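Local coordinates for YchF GTP-binding protein (Schizosaccharomyces pombe, PDB 1NI3) that hydrolyses ATP and, less efficiently, GTP, and negatively regulates the G2/M transition of the cell cycle, at residues Arg38-Ser43 and Ser292-Ile297; Asp237-Lys242 and Val267-Arg272; Glu271-Phe276 and Glu283-Leu288. All blocks are in the same frame, centred on the assembly; numbering follows the deposited sequence.

Interaction 1: Arg38-Ser43 and Ser292-Ile297; sequences RAITKS and SMLPKI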
loop_
_atom_site.group_PDB
_atom_site.type_symbol
_atom_site.label_atom_id
_atom_site.label_comp_id
_atom_site.label_asym_id
_atom_site.label_seq_id
_atom_site.Cartn_x
_atom_site.Cartn_y
_atom_site.Cartn_z
ATOM N N ARG A 38 5.249 16.189 1.250
ATOM C CA ARG A 38 6.194 17.046 0.546
ATOM C C ARG A 38 7.589 16.427 0.578
ATOM O O ARG A 38 8.367 16.582 -0.361
ATOM C CB ARG A 38 6.215 18.451 1.161
ATOM C CG ARG A 38 6.960 19.483 0.302
ATOM C CD ARG A 38 7.214 20.790 1.045
ATOM N NE ARG A 38 5.978 21.518 1.314
ATOM C CZ ARG A 38 5.282 22.184 0.395
ATOM N NH1 ARG A 38 5.703 22.220 -0.864
ATOM N NH2 ARG A 38 4.165 22.819 0.733
ATOM N N ALA A 39 7.897 15.727 1.666
ATOM C CA ALA A 39 9.195 15.058 1.838
ATOM C C ALA A 39 9.358 13.964 0.786
ATOM O O ALA A 39 10.375 13.886 0.088
ATOM C CB ALA A 39 9.281 14.441 3.224
ATOM N N ILE A 40 8.353 13.100 0.705
ATOM C CA ILE A 40 8.357 12.018 -0.257
ATOM C C ILE A 40 8.576 12.611 -1.644
ATOM O O ILE A 40 9.512 12.249 -2.346
ATOM C CB ILE A 40 7.019 11.270 -0.235
ATOM C CG1 ILE A 40 6.826 10.584 1.105
ATOM C CG2 ILE A 40 6.986 10.262 -1.342
ATOM C CD1 ILE A 40 5.483 9.911 1.223
ATOM N N THR A 41 7.697 13.522 -2.027
ATOM C CA THR A 41 7.757 14.185 -3.323
ATOM C C THR A 41 9.123 14.821 -3.582
ATOM O O THR A 41 9.531 14.994 -4.731
ATOM C CB THR A 41 6.718 15.300 -3.394
ATOM O OG1 THR A 41 7.014 16.292 -2.399
ATOM C CG2 THR A 41 5.328 14.740 -3.115
ATOM N N LYS A 42 9.822 15.173 -2.506
ATOM C CA LYS A 42 11.133 15.827 -2.591
ATOM C C LYS A 42 12.372 14.924 -2.632
ATOM O O LYS A 42 13.418 15.349 -3.108
ATOM C CB LYS A 42 11.266 16.818 -1.427
ATOM C CG LYS A 42 11.996 18.117 -1.784
ATOM C CD LYS A 42 11.179 18.990 -2.751
ATOM C CE LYS A 42 11.860 20.343 -3.048
ATOM N NZ LYS A 42 11.125 21.209 -4.039
ATOM N N SER A 43 12.265 13.699 -2.124
ATOM C CA SER A 43 13.398 12.781 -2.104
ATOM C C SER A 43 13.694 12.253 -3.496
ATOM O O SER A 43 13.045 12.639 -4.468
ATOM C CB SER A 43 13.099 11.594 -1.213
ATOM O OG SER A 43 11.956 10.922 -1.695
ATOM N N SER A 292 17.447 6.204 6.299
ATOM C CA SER A 292 16.136 6.718 5.925
ATOM C C SER A 292 15.092 5.607 5.884
ATOM O O SER A 292 15.343 4.539 5.324
ATOM C CB SER A 292 16.197 7.378 4.550
ATOM O OG SER A 292 14.875 7.606 4.079
HETATM N N MSE A 293 13.925 5.861 6.459
HETATM C CA MSE A 293 12.864 4.875 6.469
HETATM C C MSE A 293 12.014 4.836 5.204
HETATM O O MSE A 293 11.230 3.908 5.019
HETATM C CB MSE A 293 11.952 5.122 7.663
HETATM C CG MSE A 293 12.701 5.135 8.933
HETATM SE SE MSE A 293 13.542 3.404 9.091
HETATM C CE MSE A 293 12.267 2.625 10.328
ATOM N N LEU A 294 12.151 5.831 4.332
ATOM C CA LEU A 294 11.353 5.840 3.112
ATOM C C LEU A 294 11.347 4.472 2.461
ATOM O O LEU A 294 10.308 3.822 2.410
ATOM C CB LEU A 294 11.878 6.868 2.105
ATOM C CG LEU A 294 11.524 8.288 2.518
ATOM C CD1 LEU A 294 11.940 9.279 1.450
ATOM C CD2 LEU A 294 10.022 8.351 2.755
ATOM N N PRO A 295 12.518 4.003 2.000
ATOM C CA PRO A 295 12.573 2.694 1.356
ATOM C C PRO A 295 11.692 1.715 2.103
ATOM O O PRO A 295 10.762 1.177 1.530
ATOM C CB PRO A 295 14.051 2.355 1.404
ATOM C CG PRO A 295 14.518 3.082 2.637
ATOM C CD PRO A 295 13.852 4.403 2.487
ATOM N N LYS A 296 11.964 1.498 3.382
ATOM C CA LYS A 296 11.149 0.579 4.166
ATOM C C LYS A 296 9.670 0.921 4.042
ATOM O O LYS A 296 8.859 0.041 3.744
ATOM C CB LYS A 296 11.527 0.635 5.637
ATOM C CG LYS A 296 10.588 -0.123 6.554
ATOM C CD LYS A 296 10.695 -1.622 6.326
ATOM C CE LYS A 296 9.999 -2.440 7.426
ATOM N NZ LYS A 296 10.670 -2.364 8.776
ATOM N N ILE A 297 9.298 2.180 4.276
ATOM C CA ILE A 297 7.889 2.543 4.161
ATOM C C ILE A 297 7.320 2.115 2.806
ATOM O O ILE A 297 6.398 1.293 2.751
ATOM C CB ILE A 297 7.690 4.053 4.351
ATOM C CG1 ILE A 297 7.950 4.438 5.815
ATOM C CG2 ILE A 297 6.265 4.451 3.954
ATOM C CD1 ILE A 297 7.948 5.905 6.085
#
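The carbonyl oxygen I40 O is gripped twice by S43 at the end of helix 33-42. The hydroxyl S43 OG donates to I40 O at 2.9 Å. It lies in the carbonyl plane and on a lone pair, with a C=O...donor angle of 131°. The backbone amide S43 N reaches the same I40 O at 3.1 Å. S43 is the first residue to leave helical backbone angles. Its OG is tucked between the backbone N and the carbonyl carbon (chi1 59°), which folds the hydroxyl back onto the last turn. G46 N makes a weak hydrogen bond to S43 OG.

L294 comes across to meet this turn. Its two methyls touch different residues. The CD1 branch rests on the serine, with L294 CD1 3.5 Å from S43 OG. The CD2 branch faces the aliphatic flank of the helix, with L294 CD2 4.2 Å from I40 CG1. No hydrogen bond joins the two segments. The contact is buried and made by van der Waals touching, one side of it a serine hydroxyl. With an alanine in place of S43, I40 O would probably lose one of its two donors and a small gap would open beside the CD1 methyl of L294.

L294 N donates to S292 OG at 3.3 Å, a capping bond. S292 OG is in turn bonded to E270 on helix 267-273. V63 of strand 60-65 packs on I40.

Helix 33-42 is the helix of a P-loop strand-loop-helix motif. Residues N30 to T35, at its start, are predicted to bind ATP. The side chain of I40 is about 10 Å from that of T35. L294 of helix 294-304 meets I40 and S43 at the C-terminal end of the helix that follows the phosphate-binding loop in this G domain.

Interaction 2: Asp237-Lys242 and Val267-Arg272; sequences DFLRQK and VAFEER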
loop_
_atom_site.group_PDB
_atom_site.type_symbol
_atom_site.label_atom_id
_atom_site.label_comp_id
_atom_site.label_asym_id
_atom_site.label_seq_id
_atom_site.Cartn_x
_atom_site.Cartn_y
_atom_site.Cartn_z
ATOM N N ASP A 237 14.624 12.108 18.889
ATOM C CA ASP A 237 14.159 10.808 19.346
ATOM C C ASP A 237 14.502 9.685 18.384
ATOM O O ASP A 237 14.888 8.587 18.804
ATOM C CB ASP A 237 12.655 10.802 19.575
ATOM C CG ASP A 237 12.276 11.411 20.891
ATOM O OD1 ASP A 237 12.889 11.033 21.918
ATOM O OD2 ASP A 237 11.353 12.253 20.902
ATOM N N PHE A 238 14.336 9.950 17.092
ATOM C CA PHE A 238 14.610 8.945 16.061
ATOM C C PHE A 238 16.085 8.575 15.961
ATOM O O PHE A 238 16.414 7.425 15.688
ATOM C CB PHE A 238 14.134 9.440 14.689
ATOM C CG PHE A 238 14.435 8.491 13.552
ATOM C CD1 PHE A 238 13.897 7.205 13.544
ATOM C CD2 PHE A 238 15.269 8.874 12.500
ATOM C CE1 PHE A 238 14.179 6.310 12.501
ATOM C CE2 PHE A 238 15.557 7.984 11.451
ATOM C CZ PHE A 238 15.011 6.703 11.459
ATOM N N LEU A 239 16.974 9.538 16.178
ATOM C CA LEU A 239 18.396 9.254 16.092
ATOM C C LEU A 239 18.935 8.563 17.338
ATOM O O LEU A 239 20.116 8.237 17.400
ATOM C CB LEU A 239 19.186 10.538 15.823
ATOM C CG LEU A 239 19.057 11.146 14.423
ATOM C CD1 LEU A 239 19.980 12.360 14.273
ATOM C CD2 LEU A 239 19.408 10.083 13.392
ATOM N N ARG A 240 18.082 8.337 18.333
ATOM C CA ARG A 240 18.532 7.665 19.551
ATOM C C ARG A 240 17.670 6.440 19.830
ATOM O O ARG A 240 17.695 5.885 20.927
ATOM C CB ARG A 240 18.486 8.628 20.741
ATOM C CG ARG A 240 17.110 8.826 21.324
ATOM C CD ARG A 240 17.081 9.981 22.314
ATOM N NE ARG A 240 15.822 9.990 23.059
ATOM C CZ ARG A 240 15.338 11.042 23.714
ATOM N NH1 ARG A 240 16.005 12.189 23.723
ATOM N NH2 ARG A 240 14.185 10.946 24.363
ATOM N N GLN A 241 16.910 6.033 18.820
ATOM C CA GLN A 241 16.037 4.871 18.893
ATOM C C GLN A 241 15.198 4.732 20.151
ATOM O O GLN A 241 14.873 3.616 20.572
ATOM C CB GLN A 241 16.856 3.599 18.673
ATOM C CG GLN A 241 17.351 3.446 17.250
ATOM C CD GLN A 241 18.259 2.258 17.089
ATOM O OE1 GLN A 241 19.334 2.206 17.681
ATOM N NE2 GLN A 241 17.829 1.285 16.292
ATOM N N LYS A 242 14.829 5.868 20.736
ATOM C CA LYS A 242 14.019 5.878 21.954
ATOM C C LYS A 242 12.966 7.001 21.963
ATOM O O LYS A 242 13.280 8.173 21.758
ATOM C CB LYS A 242 14.936 6.001 23.176
ATOM C CG LYS A 242 15.924 4.832 23.320
ATOM C CD LYS A 242 15.222 3.461 23.314
ATOM C CE LYS A 242 14.302 3.264 24.520
ATOM N NZ LYS A 242 13.557 1.966 24.517
ATOM N N VAL A 267 9.513 12.512 10.203
ATOM C CA VAL A 267 9.270 13.347 9.032
ATOM C C VAL A 267 10.257 14.506 8.959
ATOM O O VAL A 267 10.640 14.961 7.867
ATOM C CB VAL A 267 7.865 13.946 9.071
ATOM C CG1 VAL A 267 7.656 14.893 7.890
ATOM C CG2 VAL A 267 6.832 12.831 9.059
ATOM N N ALA A 268 10.659 14.977 10.134
ATOM C CA ALA A 268 11.603 16.078 10.267
ATOM C C ALA A 268 12.932 15.674 9.685
ATOM O O ALA A 268 13.547 16.421 8.925
ATOM C CB ALA A 268 11.769 16.410 11.748
ATOM N N PHE A 269 13.360 14.473 10.059
ATOM C CA PHE A 269 14.633 13.925 9.610
ATOM C C PHE A 269 14.589 13.567 8.142
ATOM O O PHE A 269 15.519 13.887 7.395
ATOM C CB PHE A 269 14.987 12.652 10.376
ATOM C CG PHE A 269 16.265 12.018 9.909
ATOM C CD1 PHE A 269 17.470 12.682 10.065
ATOM C CD2 PHE A 269 16.266 10.785 9.267
ATOM C CE1 PHE A 269 18.653 12.148 9.551
ATOM C CE2 PHE A 269 17.449 10.244 8.750
ATOM C CZ PHE A 269 18.643 10.920 8.903
ATOM N N GLU A 270 13.527 12.871 7.734
ATOM C CA GLU A 270 13.402 12.479 6.340
ATOM C C GLU A 270 13.547 13.744 5.514
ATOM O O GLU A 270 14.371 13.811 4.600
ATOM C CB GLU A 270 12.049 11.816 6.077
ATOM C CG GLU A 270 11.861 10.430 6.692
ATOM C CD GLU A 270 12.894 9.417 6.223
ATOM O OE1 GLU A 270 13.207 9.380 5.010
ATOM O OE2 GLU A 270 13.375 8.639 7.072
ATOM N N GLU A 271 12.755 14.753 5.866
ATOM C CA GLU A 271 12.799 16.025 5.166
ATOM C C GLU A 271 14.227 16.526 5.011
ATOM O O GLU A 271 14.701 16.756 3.899
ATOM C CB GLU A 271 11.952 17.073 5.902
ATOM C CG GLU A 271 12.051 18.477 5.318
ATOM C CD GLU A 271 11.645 18.538 3.862
ATOM O OE1 GLU A 271 10.459 18.266 3.565
ATOM O OE2 GLU A 271 12.512 18.843 3.007
ATOM N N ARG A 272 14.921 16.673 6.134
ATOM C CA ARG A 272 16.297 17.177 6.098
ATOM C C ARG A 272 17.210 16.357 5.200
ATOM O O ARG A 272 18.123 16.895 4.584
ATOM C CB ARG A 272 16.926 17.265 7.510
ATOM C CG ARG A 272 18.216 18.086 7.504
ATOM C CD ARG A 272 18.783 18.413 8.896
ATOM N NE ARG A 272 19.814 17.472 9.324
ATOM C CZ ARG A 272 19.558 16.278 9.830
ATOM N NH1 ARG A 272 18.303 15.901 9.973
ATOM N NH2 ARG A 272 20.545 15.462 10.176
#
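F238 and F269 meet ring to ring, and this pair is the tight part of the contact. Both side chains start alike. In each, CG is anti to the backbone N, with chi1 177° in F238. This sends each ring from its helix toward the other, and the two side chains cross at about a right angle. The rings meet obliquely, with planes 44° apart. The centroids of the F238 and F269 rings are 5.7 Å apart. The arrangement is neither a parallel stack nor a T-shape. The closest atoms are F238 CE2 and F269 CD2, at 3.6 Å. Both rings are buried, and no hydrogen bond crosses between the segments.

L239 makes the looser part. One of its methyls lies over a face of the F269 ring, with L239 CD2 4.4 Å from F269 CE1. L239 is only partly buried.

Beyond it the chain turns outward. R240, Q241 and K242 are exposed and make no contact with the other segment. A type I turn runs from F238 to Q241. Within the segment 237-242, R240 NH2 lies 2.8 Å from D237 OD1. The oxygen stands well out of the guanidinium plane, so this pair rests on charge alone. The D237-R240 charge pair lies on the solvent side, the aromatic pair inside.

F238 also lies close to M233, its side chain about 4 Å from that of this predicted ATP-binding residue. The F238 side chain also touches S266 and T290. On the other flank of helix 267-273, V267 packs on T35 and F36 of helix 33-42. The contact therefore joins the short helix 235-238, which follows strand 227-232, to helix 267-273, which follows the neighbouring parallel strand 262-265.

Interaction 3: Glu271-Phe276 and Glu283-Leu288; sequences ERLTNF and EECKKL
E284 lies at the centre of this contact and meets F276 and R272 with different parts of its side chain. Its chain leaves with CG anti to the backbone N (chi1 173°) and bends at chi2, which lays the methylenes against the F276 ring. There E284 CG is 3.3 Å from F276 CE1. The carboxylate and ring planes are 53° apart.

The acid end continues to R272. R272 NH2 donates to E284 OE2 at 3.1 Å, in a salt bridge that uses the anti lone pair of the oxygen. The bond is bent, at 138°, and the oxygen is tilted from the guanidinium plane. R272 is also held by E235, its stronger acid partner, which meets NH1. The L288 methyl CD1 lies at the guanidinium edge, 3.7 Å from R272 NH2. K287 NZ is at long range from E284 OE1, 3.8 Å away, and weakly bound to E283. R272, and more distantly K287, would probably favour the charged form of E284.

L273 carries the buried, apolar side. Its methyl CD2 packs on the thiol, L273 CD2 to C285 SG being 3.7 Å. The other methyl, CD1, sits 4.3 Å from E284 CG and in plane at the edge of the F276 ring.

A type I turn runs from L273 to F276. Helix 278-287 follows almost at once and packs back on helix 267-273. Around the pair, L273 touches S292 and T274 touches S43, while L288 reaches L239 of the loop after helix 235-238.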
loop_
_atom_site.group_PDB
_atom_site.type_symbol
_atom_site.label_atom_id
_atom_site.label_comp_id
_atom_site.label_asym_id
_atom_site.label_seq_id
_atom_site.Cartn_x
_atom_site.Cartn_y
_atom_site.Cartn_z
ATOM N N GLU A 271 12.755 14.753 5.866
ATOM C CA GLU A 271 12.799 16.025 5.166
ATOM C C GLU A 271 14.227 16.526 5.011
ATOM O O GLU A 271 14.701 16.756 3.899
ATOM C CB GLU A 271 11.952 17.073 5.902
ATOM C CG GLU A 271 12.051 18.477 5.318
ATOM C CD GLU A 271 11.645 18.538 3.862
ATOM O OE1 GLU A 271 10.459 18.266 3.565
ATOM O OE2 GLU A 271 12.512 18.843 3.007
ATOM N N ARG A 272 14.921 16.673 6.134
ATOM C CA ARG A 272 16.297 17.177 6.098
ATOM C C ARG A 272 17.210 16.357 5.200
ATOM O O ARG A 272 18.123 16.895 4.584
ATOM C CB ARG A 272 16.926 17.265 7.510
ATOM C CG ARG A 272 18.216 18.086 7.504
ATOM C CD ARG A 272 18.783 18.413 8.896
ATOM N NE ARG A 272 19.814 17.472 9.324
ATOM C CZ ARG A 272 19.558 16.278 9.830
ATOM N NH1 ARG A 272 18.303 15.901 9.973
ATOM N NH2 ARG A 272 20.545 15.462 10.176
ATOM N N LEU A 273 16.955 15.057 5.104
ATOM C CA LEU A 273 17.798 14.204 4.283
ATOM C C LEU A 273 17.694 14.508 2.788
ATOM O O LEU A 273 18.651 14.320 2.035
ATOM C CB LEU A 273 17.483 12.731 4.566
ATOM C CG LEU A 273 18.671 11.771 4.741
ATOM C CD1 LEU A 273 19.753 12.365 5.646
ATOM C CD2 LEU A 273 18.138 10.485 5.336
ATOM N N THR A 274 16.542 15.003 2.363
ATOM C CA THR A 274 16.347 15.321 0.956
ATOM C C THR A 274 17.289 16.432 0.529
ATOM O O THR A 274 17.422 16.707 -0.655
ATOM C CB THR A 274 14.890 15.772 0.655
ATOM O OG1 THR A 274 14.612 17.004 1.337
ATOM C CG2 THR A 274 13.898 14.714 1.132
ATOM N N ASN A 275 17.948 17.080 1.484
ATOM C CA ASN A 275 18.864 18.172 1.131
ATOM C C ASN A 275 20.223 17.618 0.790
ATOM O O ASN A 275 21.151 18.350 0.457
ATOM C CB ASN A 275 19.012 19.158 2.286
ATOM C CG ASN A 275 17.700 19.759 2.693
ATOM O OD1 ASN A 275 17.019 20.374 1.880
ATOM N ND2 ASN A 275 17.332 19.590 3.956
ATOM N N PHE A 276 20.342 16.309 0.893
ATOM C CA PHE A 276 21.603 15.674 0.602
ATOM C C PHE A 276 21.508 14.848 -0.656
ATOM O O PHE A 276 20.441 14.347 -1.016
ATOM C CB PHE A 276 22.012 14.803 1.777
ATOM C CG PHE A 276 22.468 15.582 2.971
ATOM C CD1 PHE A 276 22.197 15.132 4.257
ATOM C CD2 PHE A 276 23.202 16.750 2.808
ATOM C CE1 PHE A 276 22.664 15.815 5.374
ATOM C CE2 PHE A 276 23.677 17.444 3.914
ATOM C CZ PHE A 276 23.397 16.970 5.209
ATOM N N GLU A 283 26.648 9.177 3.815
ATOM C CA GLU A 283 27.706 9.596 4.736
ATOM C C GLU A 283 27.113 10.144 6.037
ATOM O O GLU A 283 27.542 9.775 7.138
ATOM C CB GLU A 283 28.580 10.674 4.085
ATOM C CG GLU A 283 29.684 11.220 4.990
ATOM C CD GLU A 283 30.143 12.614 4.586
ATOM O OE1 GLU A 283 31.070 13.153 5.232
ATOM O OE2 GLU A 283 29.566 13.183 3.631
ATOM N N GLU A 284 26.127 11.030 5.885
ATOM C CA GLU A 284 25.425 11.680 6.994
ATOM C C GLU A 284 24.690 10.629 7.821
ATOM O O GLU A 284 24.699 10.659 9.055
ATOM C CB GLU A 284 24.421 12.702 6.428
ATOM C CG GLU A 284 23.474 13.357 7.444
ATOM C CD GLU A 284 24.171 14.308 8.394
ATOM O OE1 GLU A 284 25.386 14.537 8.216
ATOM O OE2 GLU A 284 23.501 14.829 9.319
ATOM N N CYS A 285 24.051 9.701 7.120
ATOM C CA CYS A 285 23.314 8.634 7.764
ATOM C C CYS A 285 24.271 7.740 8.548
ATOM O O CYS A 285 23.912 7.229 9.612
ATOM C CB CYS A 285 22.561 7.818 6.716
ATOM S SG CYS A 285 20.839 8.299 6.514
ATOM N N LYS A 286 25.489 7.555 8.031
ATOM C CA LYS A 286 26.466 6.719 8.723
ATOM C C LYS A 286 26.989 7.427 9.965
ATOM O O LYS A 286 27.009 6.846 11.040
ATOM C CB LYS A 286 27.635 6.344 7.800
ATOM C CG LYS A 286 28.430 5.124 8.307
ATOM C CD LYS A 286 29.368 4.531 7.243
ATOM C CE LYS A 286 28.608 3.962 6.039
ATOM N NZ LYS A 286 29.514 3.481 4.949
ATOM N N LYS A 287 27.395 8.682 9.813
ATOM C CA LYS A 287 27.909 9.458 10.932
ATOM C C LYS A 287 26.908 9.504 12.076
ATOM O O LYS A 287 27.291 9.433 13.237
ATOM C CB LYS A 287 28.259 10.882 10.479
ATOM C CG LYS A 287 29.457 10.945 9.513
ATOM C CD LYS A 287 29.866 12.387 9.129
ATOM C CE LYS A 287 28.810 13.082 8.259
ATOM N NZ LYS A 287 29.201 14.459 7.824
ATOM N N LEU A 288 25.624 9.614 11.748
ATOM C CA LEU A 288 24.571 9.652 12.765
ATOM C C LEU A 288 24.133 8.245 13.128
ATOM O O LEU A 288 23.327 8.035 14.037
ATOM C CB LEU A 288 23.372 10.441 12.252
ATOM C CG LEU A 288 23.591 11.947 12.318
ATOM C CD1 LEU A 288 22.452 12.678 11.635
ATOM C CD2 LEU A 288 23.702 12.349 13.778
#

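Helix 267-273 serves both interaction 2 and interaction 3, which share E271 and R272. Interaction 1 holds other helices, 33-42 and 294-304, but touches the same helix, since E270 binds S292 OG and M293 N. Interactions 1 and 2 are buried and have no hydrogen bond across them. The first is aliphatic with one serine, the second mainly aromatic. Interaction 3 is partly buried and mixed, with a salt bridge toward the surface and leucine and cysteine inside. L239 and L288 join interactions 2 and 3 by their methyls. Interactions 2 and 3 are nested, along the chain, inside the loop that interaction 1 closes.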